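ABC transporter substrate-binding protein (Streptococcus pneumoniae, PDB 4OHN) binds histidine in the cleft between its two lobes and probably hands it to an ABC uptake transporter for import. Local coordinates at residues S26-M31 with D179-N184; N104-V109 with E204-A209; D9-Y14 with D216-K221. All coordinates share one frame; numbering follows the deposited sequence. Where two conformers were deposited one is given.

Interaction 1: residues S26-M31 with D179-N184; sequences STFVPM and DRVYAN. With HIS (histidine), chain B.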
# COMPACT_ATOMS: atom_id res chain seq x y z
N SER A 26 -1.61 -9.69 0.92
CA SER A 26 -0.58 -10.51 0.28
C SER A 26 -0.65 -10.53 -1.24
O SER A 26 0.05 -11.33 -1.86
CB SER A 26 -0.60 -11.93 0.83
OG SER A 26 -1.81 -12.53 0.48
N THR A 27 -1.43 -9.64 -1.83
CA THR A 27 -1.35 -9.40 -3.27
C THR A 27 -0.68 -8.07 -3.61
O THR A 27 -0.52 -7.78 -4.79
CB THR A 27 -2.73 -9.40 -3.94
OG1 THR A 27 -3.53 -8.26 -3.55
CG2 THR A 27 -3.50 -10.66 -3.67
N PHE A 28 -0.31 -7.25 -2.62
CA PHE A 28 0.07 -5.87 -2.93
C PHE A 28 1.54 -5.73 -3.35
O PHE A 28 2.41 -5.39 -2.56
CB PHE A 28 -0.29 -4.93 -1.78
CG PHE A 28 -0.29 -3.47 -2.20
CD1 PHE A 28 -1.32 -2.96 -2.94
CD2 PHE A 28 0.77 -2.65 -1.88
CE1 PHE A 28 -1.32 -1.64 -3.35
CE2 PHE A 28 0.77 -1.32 -2.28
CZ PHE A 28 -0.27 -0.82 -3.03
N VAL A 29 1.79 -5.99 -4.62
CA VAL A 29 3.12 -5.85 -5.20
C VAL A 29 3.48 -4.38 -5.32
O VAL A 29 2.62 -3.52 -5.48
CB VAL A 29 3.23 -6.48 -6.60
CG1 VAL A 29 2.98 -7.97 -6.56
CG2 VAL A 29 2.26 -5.83 -7.61
N PRO A 30 4.78 -4.05 -5.26
CA PRO A 30 5.90 -4.90 -4.90
C PRO A 30 6.20 -4.83 -3.41
O PRO A 30 7.33 -5.09 -3.00
CB PRO A 30 7.05 -4.25 -5.67
CG PRO A 30 6.75 -2.80 -5.56
CD PRO A 30 5.22 -2.67 -5.55
N MET A 31 5.21 -4.47 -2.59
CA MET A 31 5.48 -4.17 -1.18
C MET A 31 5.50 -5.43 -0.32
O MET A 31 6.41 -5.62 0.50
CB MET A 31 4.44 -3.18 -0.66
CG MET A 31 4.28 -1.90 -1.52
SD MET A 31 5.85 -1.05 -1.91
CE MET A 31 6.24 -0.35 -0.30
N ASP A 179 -2.78 2.36 -6.82
CA ASP A 179 -1.47 2.88 -6.50
C ASP A 179 -0.50 2.75 -7.67
O ASP A 179 -0.38 1.69 -8.27
CB ASP A 179 -0.89 2.14 -5.29
CG ASP A 179 -1.81 2.18 -4.11
OD1 ASP A 179 -2.87 1.55 -4.18
OD2 ASP A 179 -1.45 2.84 -3.12
N ARG A 180 0.24 3.82 -7.96
CA ARG A 180 1.21 3.80 -9.05
C ARG A 180 2.29 2.74 -8.82
O ARG A 180 2.70 2.07 -9.75
CB ARG A 180 1.83 5.18 -9.25
CG ARG A 180 2.60 5.34 -10.57
CD ARG A 180 2.92 6.83 -10.81
NE ARG A 180 3.09 7.16 -12.22
CZ ARG A 180 3.06 8.40 -12.69
NH1 ARG A 180 2.85 9.42 -11.87
NH2 ARG A 180 3.22 8.63 -13.99
N VAL A 181 2.76 2.56 -7.58
CA VAL A 181 3.82 1.58 -7.37
C VAL A 181 3.35 0.19 -7.73
O VAL A 181 4.10 -0.60 -8.28
CB VAL A 181 4.38 1.54 -5.92
CG1 VAL A 181 4.98 2.88 -5.54
CG2 VAL A 181 3.32 1.07 -4.91
N TYR A 182 2.10 -0.11 -7.43
CA TYR A 182 1.58 -1.42 -7.80
C TYR A 182 1.46 -1.54 -9.32
O TYR A 182 1.94 -2.50 -9.91
CB TYR A 182 0.23 -1.64 -7.11
CG TYR A 182 -0.42 -2.98 -7.34
CD1 TYR A 182 -0.72 -3.83 -6.30
CD2 TYR A 182 -0.75 -3.41 -8.60
CE1 TYR A 182 -1.33 -5.07 -6.54
CE2 TYR A 182 -1.31 -4.60 -8.83
CZ TYR A 182 -1.60 -5.42 -7.82
OH TYR A 182 -2.20 -6.65 -8.14
N ALA A 183 0.80 -0.56 -9.95
CA ALA A 183 0.58 -0.63 -11.38
C ALA A 183 1.88 -0.80 -12.13
O ALA A 183 1.97 -1.68 -13.02
CB ALA A 183 -0.16 0.61 -11.86
N ASN A 184 2.89 -0.00 -11.81
CA ASN A 184 4.18 -0.06 -12.52
C ASN A 184 4.81 -1.45 -12.39
O ASN A 184 5.24 -2.05 -13.38
CB ASN A 184 5.17 0.96 -11.95
CG ASN A 184 4.87 2.40 -12.36
OD1 ASN A 184 4.13 2.65 -13.31
ND2 ASN A 184 5.49 3.35 -11.66
N HIS B . -2.00 2.33 -0.53
CA HIS B . -3.39 1.83 -0.45
C HIS B . -3.87 1.80 0.99
O HIS B . -3.07 2.12 1.90
CB HIS B . -3.59 0.49 -1.18
CG HIS B . -3.09 -0.75 -0.49
ND1 HIS B . -3.78 -1.95 -0.59
CD2 HIS B . -1.97 -1.03 0.22
CE1 HIS B . -3.12 -2.89 0.05
NE2 HIS B . -2.01 -2.36 0.55
OXT HIS B . -5.05 1.46 1.19

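Interaction 2: residues N104-V109 with E204-A209; sequences NEQVLV and ETEAFA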
# COMPACT_ATOMS: atom_id res chain seq x y z
N ASN A 104 3.97 8.01 -2.97
CA ASN A 104 3.11 7.22 -3.83
C ASN A 104 2.07 8.13 -4.43
O ASN A 104 1.82 9.23 -3.91
CB ASN A 104 2.45 6.12 -3.01
CG ASN A 104 1.52 5.23 -3.82
OD1 ASN A 104 1.92 4.65 -4.87
ND2 ASN A 104 0.26 5.20 -3.39
N GLU A 105 1.49 7.72 -5.55
CA GLU A 105 0.43 8.46 -6.19
C GLU A 105 -0.66 7.51 -6.61
O GLU A 105 -0.39 6.35 -6.91
CB GLU A 105 0.93 9.21 -7.43
CG GLU A 105 2.00 10.26 -7.13
CD GLU A 105 3.39 9.67 -6.90
OE1 GLU A 105 3.83 8.81 -7.69
OE2 GLU A 105 4.06 10.09 -5.93
N GLN A 106 -1.89 7.98 -6.56
CA GLN A 106 -3.02 7.25 -7.11
C GLN A 106 -3.12 7.56 -8.60
O GLN A 106 -3.06 8.73 -9.03
CB GLN A 106 -4.30 7.58 -6.36
CG GLN A 106 -4.26 7.23 -4.87
CD GLN A 106 -4.21 5.74 -4.61
OE1 GLN A 106 -4.90 4.96 -5.27
NE2 GLN A 106 -3.37 5.33 -3.68
N VAL A 107 -3.22 6.52 -9.39
CA VAL A 107 -3.31 6.66 -10.85
C VAL A 107 -4.54 5.93 -11.35
O VAL A 107 -5.12 5.07 -10.68
CB VAL A 107 -2.06 6.09 -11.58
CG1 VAL A 107 -0.82 6.97 -11.32
CG2 VAL A 107 -1.79 4.66 -11.21
N LEU A 108 -5.00 6.32 -12.54
CA LEU A 108 -5.90 5.50 -13.32
C LEU A 108 -5.13 4.64 -14.27
O LEU A 108 -4.12 5.07 -14.87
CB LEU A 108 -6.88 6.35 -14.11
CG LEU A 108 -8.09 6.93 -13.41
CD1 LEU A 108 -9.00 7.61 -14.42
CD2 LEU A 108 -8.84 5.85 -12.63
N VAL A 109 -5.63 3.42 -14.42
CA VAL A 109 -5.13 2.48 -15.42
C VAL A 109 -6.30 2.15 -16.36
O VAL A 109 -7.38 1.78 -15.91
CB VAL A 109 -4.54 1.20 -14.80
CG1 VAL A 109 -4.04 0.24 -15.88
CG2 VAL A 109 -3.39 1.56 -13.86
N GLU A 204 -3.92 14.40 -4.63
CA GLU A 204 -2.66 14.80 -4.03
C GLU A 204 -1.80 13.58 -3.77
O GLU A 204 -2.30 12.48 -3.52
CB GLU A 204 -2.85 15.64 -2.76
CG GLU A 204 -1.56 16.35 -2.33
CD GLU A 204 -0.89 17.09 -3.48
OE1 GLU A 204 -1.54 17.98 -4.07
OE2 GLU A 204 0.27 16.76 -3.81
N THR A 205 -0.49 13.76 -3.80
CA THR A 205 0.40 12.65 -3.53
C THR A 205 0.13 12.03 -2.16
O THR A 205 -0.43 12.67 -1.25
CB THR A 205 1.86 13.10 -3.61
OG1 THR A 205 2.08 14.18 -2.69
CG2 THR A 205 2.20 13.56 -5.01
N GLU A 206 0.48 10.76 -2.04
CA GLU A 206 0.46 10.05 -0.78
C GLU A 206 1.91 9.76 -0.35
O GLU A 206 2.88 9.91 -1.12
CB GLU A 206 -0.32 8.72 -0.91
CG GLU A 206 -1.86 8.85 -1.10
CD GLU A 206 -2.57 7.50 -1.27
OE1 GLU A 206 -1.86 6.53 -1.58
OE2 GLU A 206 -3.81 7.41 -1.09
N ALA A 207 2.04 9.34 0.89
CA ALA A 207 3.25 8.69 1.38
C ALA A 207 2.86 7.44 2.15
O ALA A 207 1.83 7.39 2.81
CB ALA A 207 4.06 9.62 2.25
N PHE A 208 3.72 6.44 2.04
CA PHE A 208 3.57 5.21 2.79
C PHE A 208 4.26 5.33 4.14
O PHE A 208 5.34 5.92 4.26
CB PHE A 208 4.25 4.05 2.05
CG PHE A 208 3.61 3.65 0.73
CD1 PHE A 208 2.27 3.84 0.46
CD2 PHE A 208 4.38 2.97 -0.22
CE1 PHE A 208 1.73 3.42 -0.74
CE2 PHE A 208 3.83 2.56 -1.41
CZ PHE A 208 2.51 2.78 -1.67
N ALA A 209 3.64 4.77 5.16
CA ALA A 209 4.22 4.71 6.49
C ALA A 209 3.72 3.42 7.15
O ALA A 209 2.94 2.65 6.57
CB ALA A 209 3.82 5.94 7.31

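Interaction 3: residues D9-Y14 with D216-K221; sequences DNWSKY and DTTLVK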
# COMPACT_ATOMS: atom_id res chain seq x y z
N ASP A 9 1.28 0.31 25.58
CA ASP A 9 2.63 0.53 25.05
C ASP A 9 3.45 -0.77 25.19
O ASP A 9 4.19 -0.94 26.17
CB ASP A 9 3.29 1.70 25.80
CG ASP A 9 4.50 2.33 25.06
OD1 ASP A 9 4.67 2.14 23.84
OD2 ASP A 9 5.29 3.06 25.70
N ASN A 10 3.32 -1.67 24.20
CA ASN A 10 3.72 -3.07 24.30
C ASN A 10 5.12 -3.38 23.84
O ASN A 10 5.47 -4.55 23.67
CB ASN A 10 2.76 -3.94 23.47
CG ASN A 10 1.35 -3.94 24.00
OD1 ASN A 10 1.11 -3.63 25.16
ND2 ASN A 10 0.40 -4.33 23.15
N TRP A 11 5.94 -2.35 23.64
CA TRP A 11 7.31 -2.56 23.20
C TRP A 11 8.03 -3.64 24.00
O TRP A 11 8.68 -4.51 23.43
CB TRP A 11 8.13 -1.25 23.21
CG TRP A 11 9.55 -1.56 22.87
CD1 TRP A 11 10.61 -1.62 23.73
CD2 TRP A 11 10.06 -1.93 21.58
NE1 TRP A 11 11.74 -1.99 23.06
CE2 TRP A 11 11.43 -2.20 21.74
CE3 TRP A 11 9.48 -2.05 20.32
CZ2 TRP A 11 12.23 -2.58 20.67
CZ3 TRP A 11 10.27 -2.44 19.27
CH2 TRP A 11 11.64 -2.69 19.45
N SER A 12 7.92 -3.59 25.31
CA SER A 12 8.66 -4.53 26.15
C SER A 12 8.25 -5.98 25.85
O SER A 12 9.08 -6.88 25.94
CB SER A 12 8.52 -4.22 27.64
OG SER A 12 7.20 -4.43 28.11
N LYS A 13 6.99 -6.19 25.49
CA LYS A 13 6.51 -7.51 25.12
C LYS A 13 7.11 -7.96 23.78
O LYS A 13 7.58 -9.10 23.68
CB LYS A 13 4.98 -7.51 25.02
CG LYS A 13 4.36 -8.77 24.38
CD LYS A 13 2.89 -8.56 24.07
CE LYS A 13 2.38 -9.57 23.05
NZ LYS A 13 0.96 -9.35 22.70
N TYR A 14 7.10 -7.10 22.77
CA TYR A 14 7.67 -7.49 21.48
C TYR A 14 9.14 -7.83 21.65
O TYR A 14 9.65 -8.81 21.11
CB TYR A 14 7.53 -6.39 20.42
CG TYR A 14 6.13 -5.84 20.30
CD1 TYR A 14 5.04 -6.68 20.17
CD2 TYR A 14 5.90 -4.46 20.35
CE1 TYR A 14 3.77 -6.17 20.09
CE2 TYR A 14 4.64 -3.94 20.27
CZ TYR A 14 3.58 -4.81 20.14
OH TYR A 14 2.29 -4.32 20.04
N ASP A 216 0.85 2.37 21.09
CA ASP A 216 2.15 1.73 20.88
C ASP A 216 3.24 2.76 20.47
O ASP A 216 3.90 2.65 19.41
CB ASP A 216 2.01 0.60 19.86
CG ASP A 216 2.22 -0.79 20.46
OD1 ASP A 216 2.96 -0.95 21.44
OD2 ASP A 216 1.67 -1.77 19.89
N THR A 217 3.45 3.75 21.35
CA THR A 217 4.29 4.89 21.01
C THR A 217 5.77 4.54 20.96
O THR A 217 6.52 5.06 20.12
CB THR A 217 4.06 6.06 21.99
OG1 THR A 217 4.26 5.59 23.32
CG2 THR A 217 2.65 6.59 21.87
N THR A 218 6.21 3.65 21.83
CA THR A 218 7.61 3.27 21.84
C THR A 218 7.97 2.50 20.56
O THR A 218 9.00 2.73 19.95
CB THR A 218 7.93 2.44 23.07
OG1 THR A 218 7.68 3.22 24.23
CG2 THR A 218 9.38 2.04 23.08
N LEU A 219 7.11 1.57 20.17
CA LEU A 219 7.26 0.82 18.92
C LEU A 219 7.47 1.75 17.72
O LEU A 219 8.36 1.52 16.91
CB LEU A 219 6.03 -0.08 18.75
CG LEU A 219 5.90 -0.80 17.42
CD1 LEU A 219 7.10 -1.72 17.16
CD2 LEU A 219 4.61 -1.58 17.40
N VAL A 220 6.68 2.82 17.63
CA VAL A 220 6.82 3.76 16.53
C VAL A 220 8.20 4.43 16.54
O VAL A 220 8.85 4.55 15.49
CB VAL A 220 5.68 4.78 16.55
CG1 VAL A 220 5.98 5.97 15.62
CG2 VAL A 220 4.37 4.11 16.15
N LYS A 221 8.65 4.85 17.71
CA LYS A 221 9.99 5.42 17.84
C LYS A 221 11.06 4.44 17.40
O LYS A 221 12.01 4.81 16.72
CB LYS A 221 10.28 5.84 19.28
CG LYS A 221 9.43 6.97 19.76
CD LYS A 221 9.84 7.42 21.15
CE LYS A 221 8.92 8.51 21.65
NZ LYS A 221 7.64 7.95 22.15
O HOH W 1 5.19 0.45 22.03

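Interaction 1: residues S26-M31 with D179-N184
The ring of Phe-28 has the imidazole of the bound histidine over one face and Asp-179 at its edge, in plane, with Phe-28 CZ 3.5 Å from Asp-179 CG. The imidazole lies nearly parallel to that face, its CD2 above the ring centre and its NE2 3.4 Å from Phe-28 CG. The carboxylate of Asp-179 stands almost upright against the Phe-28 ring, the planes 84° apart. Asp-179 OD2 accepts a hydrogen bond of 2.7 Å from the N atom of the ligand.

A second ring, Tyr-182, carries Val-29 over one face. Val-29 CG2 stands 3.6 Å from the centroid of the Tyr-182 ring and only 4° off its normal, a well-centred CH-pi contact. Tyr-182 swings CG anti to its backbone N (chi1 -177°), laying the ring against the 27-29 backbone, where its CE1 comes 3.3 Å from Thr-27 O; its hydroxyl continues to Asn-162. The two aromatic rings meet obliquely, Phe-28 CD1 lying 3.5 Å from Tyr-182 CD1. Beside them, Val-29 O is buried without a hydrogen-bond partner and has a CA-H contact, 3.3 Å from Tyr-182 CA.

No hydrogen bond links the two segments directly, yet both supply ligand contacts. Such a meeting of two lobes around an amino acid, with an aromatic ring over the side chain and an aspartate on the amino group, is characteristic of the closed cleft of family 3 solute-binding proteins.

Interaction 2: residues N104-V109 with E204-A209
Asn-104 and Glu-206 grip each other through backbone and side chain alike, as an antiparallel hydrogen-bonded pair in the strands that, as in related two-lobed binding proteins, probably form part of the hinge. Asn-104 N donates to Glu-206 O over 2.9 Å, and Glu-206 N returns a bond of 2.8 Å to Asn-104 O.

On the same side of the sheet the two side chains run alongside each other, and Glu-206 OE1 becomes a shared acceptor. Gln-106 NE2 reaches it over 2.9 Å from above the carboxylate plane, whereas Asn-104 ND2, 3.1 Å from Glu-206 OE1, comes nearly along the C-O bond. Both donors approach from one face of the carboxylate, and each keeps the acceptor close to its own amide plane. Gln-106 can do this because its chain folds back at chi2 (-68°), bringing the amide back to the glutamate carboxylate, whose own chain is extended beyond CG. Ser-86 also binds OE1 and Ser-134 binds OE2. The carboxylate is thus held by several partners, which should fix its rotation; the convergence of donors would be expected to stabilise its negative charge. The same two amides give weak bonds to Asp-179, so they lie as a second shell behind the residue that binds the ligand's amino group.

Farther out, side-chain packing takes over. Glu-105 and Thr-205 point the same way, and in the threonine conformer given Glu-105 CG touches Thr-205 CG2 at 3.9 Å. Phe-208, itself part of the histidine pocket, turns one ring face to Asn-104, with amide and ring planes 29° apart. Asn-104 CB lies over that face toward its rim, 3.9 Å from the ring centroid, while Asn-104 CG comes to 3.4 Å from Phe-208 CZ.

Interaction 3: residues D9-Y14 with D216-K221
Asp-9 and Thr-218 cross at about a right angle where the N-terminal helix 11-17 packs at the start of helix 217-232 of this two-lobed solute-binding protein, far from the ligand; each aspartate of the contact accepts a backbone N-H at or beside the start of the other helix. With its CG anti to the backbone N (chi1 -161°), Asp-9 presents both oxygens to one residue. Its OD1 accepts from Thr-218 N at 2.9 Å through the syn lone pair, and its OD2 accepts a hydrogen bond from Thr-218 OG1 at 2.8 Å, again on the syn side.

The exchange is mutual. Asp-216 points back at the start of helix 11-17, where its OD1 receives a bond from Asn-10 N. Tyr-14 and Asp-216 approach from opposite directions, and Tyr-14 OH donates to the syn lone pair of Asp-216 OD2 at 2.6 Å. The carboxylate comes to the edge of that ring, their planes 49° apart. Arg-213 adds a long, weak ion pair to OD2. A water that accepts from Leu-219 N bridges the two carboxylates at OD1, though its approach to Asp-9 is unusually short and therefore doubtful; together with the N-H and O-H donors it may ease their repulsion.

Apolar contacts, including a threonine methyl, lie beside this polar set. Trp-11 crosses Thr-218 and Leu-219 steeply, its CB 3.5 Å from Thr-218 CG2. The two methyl branches of Leu-219 divide between the aromatic rings: Leu-219 CD1 lies near the indole plane, 3.9 Å from Trp-11 CZ3, and Leu-219 CD2 is 3.7 Å from Tyr-14 CE2.

From the N terminus, residues 9-14 come first, but interaction 3 is completed only when helix 217-232 begins, so it closes the widest loop and encloses the other two. Inside it, 26-31 waits for 179-184 in interaction 1, while 104-109, passed on the way, finds 204-209 later: these two loops cross. Interactions 1 and 2 also touch, for Arg-180 N lies 2.8 Å from Glu-105 O, and together they tie the two lobes at the cleft and the probable hinge. Interaction 3 is remote, its centre about 28 Å from either of theirs, and fixes the N-terminal helix to one lobe.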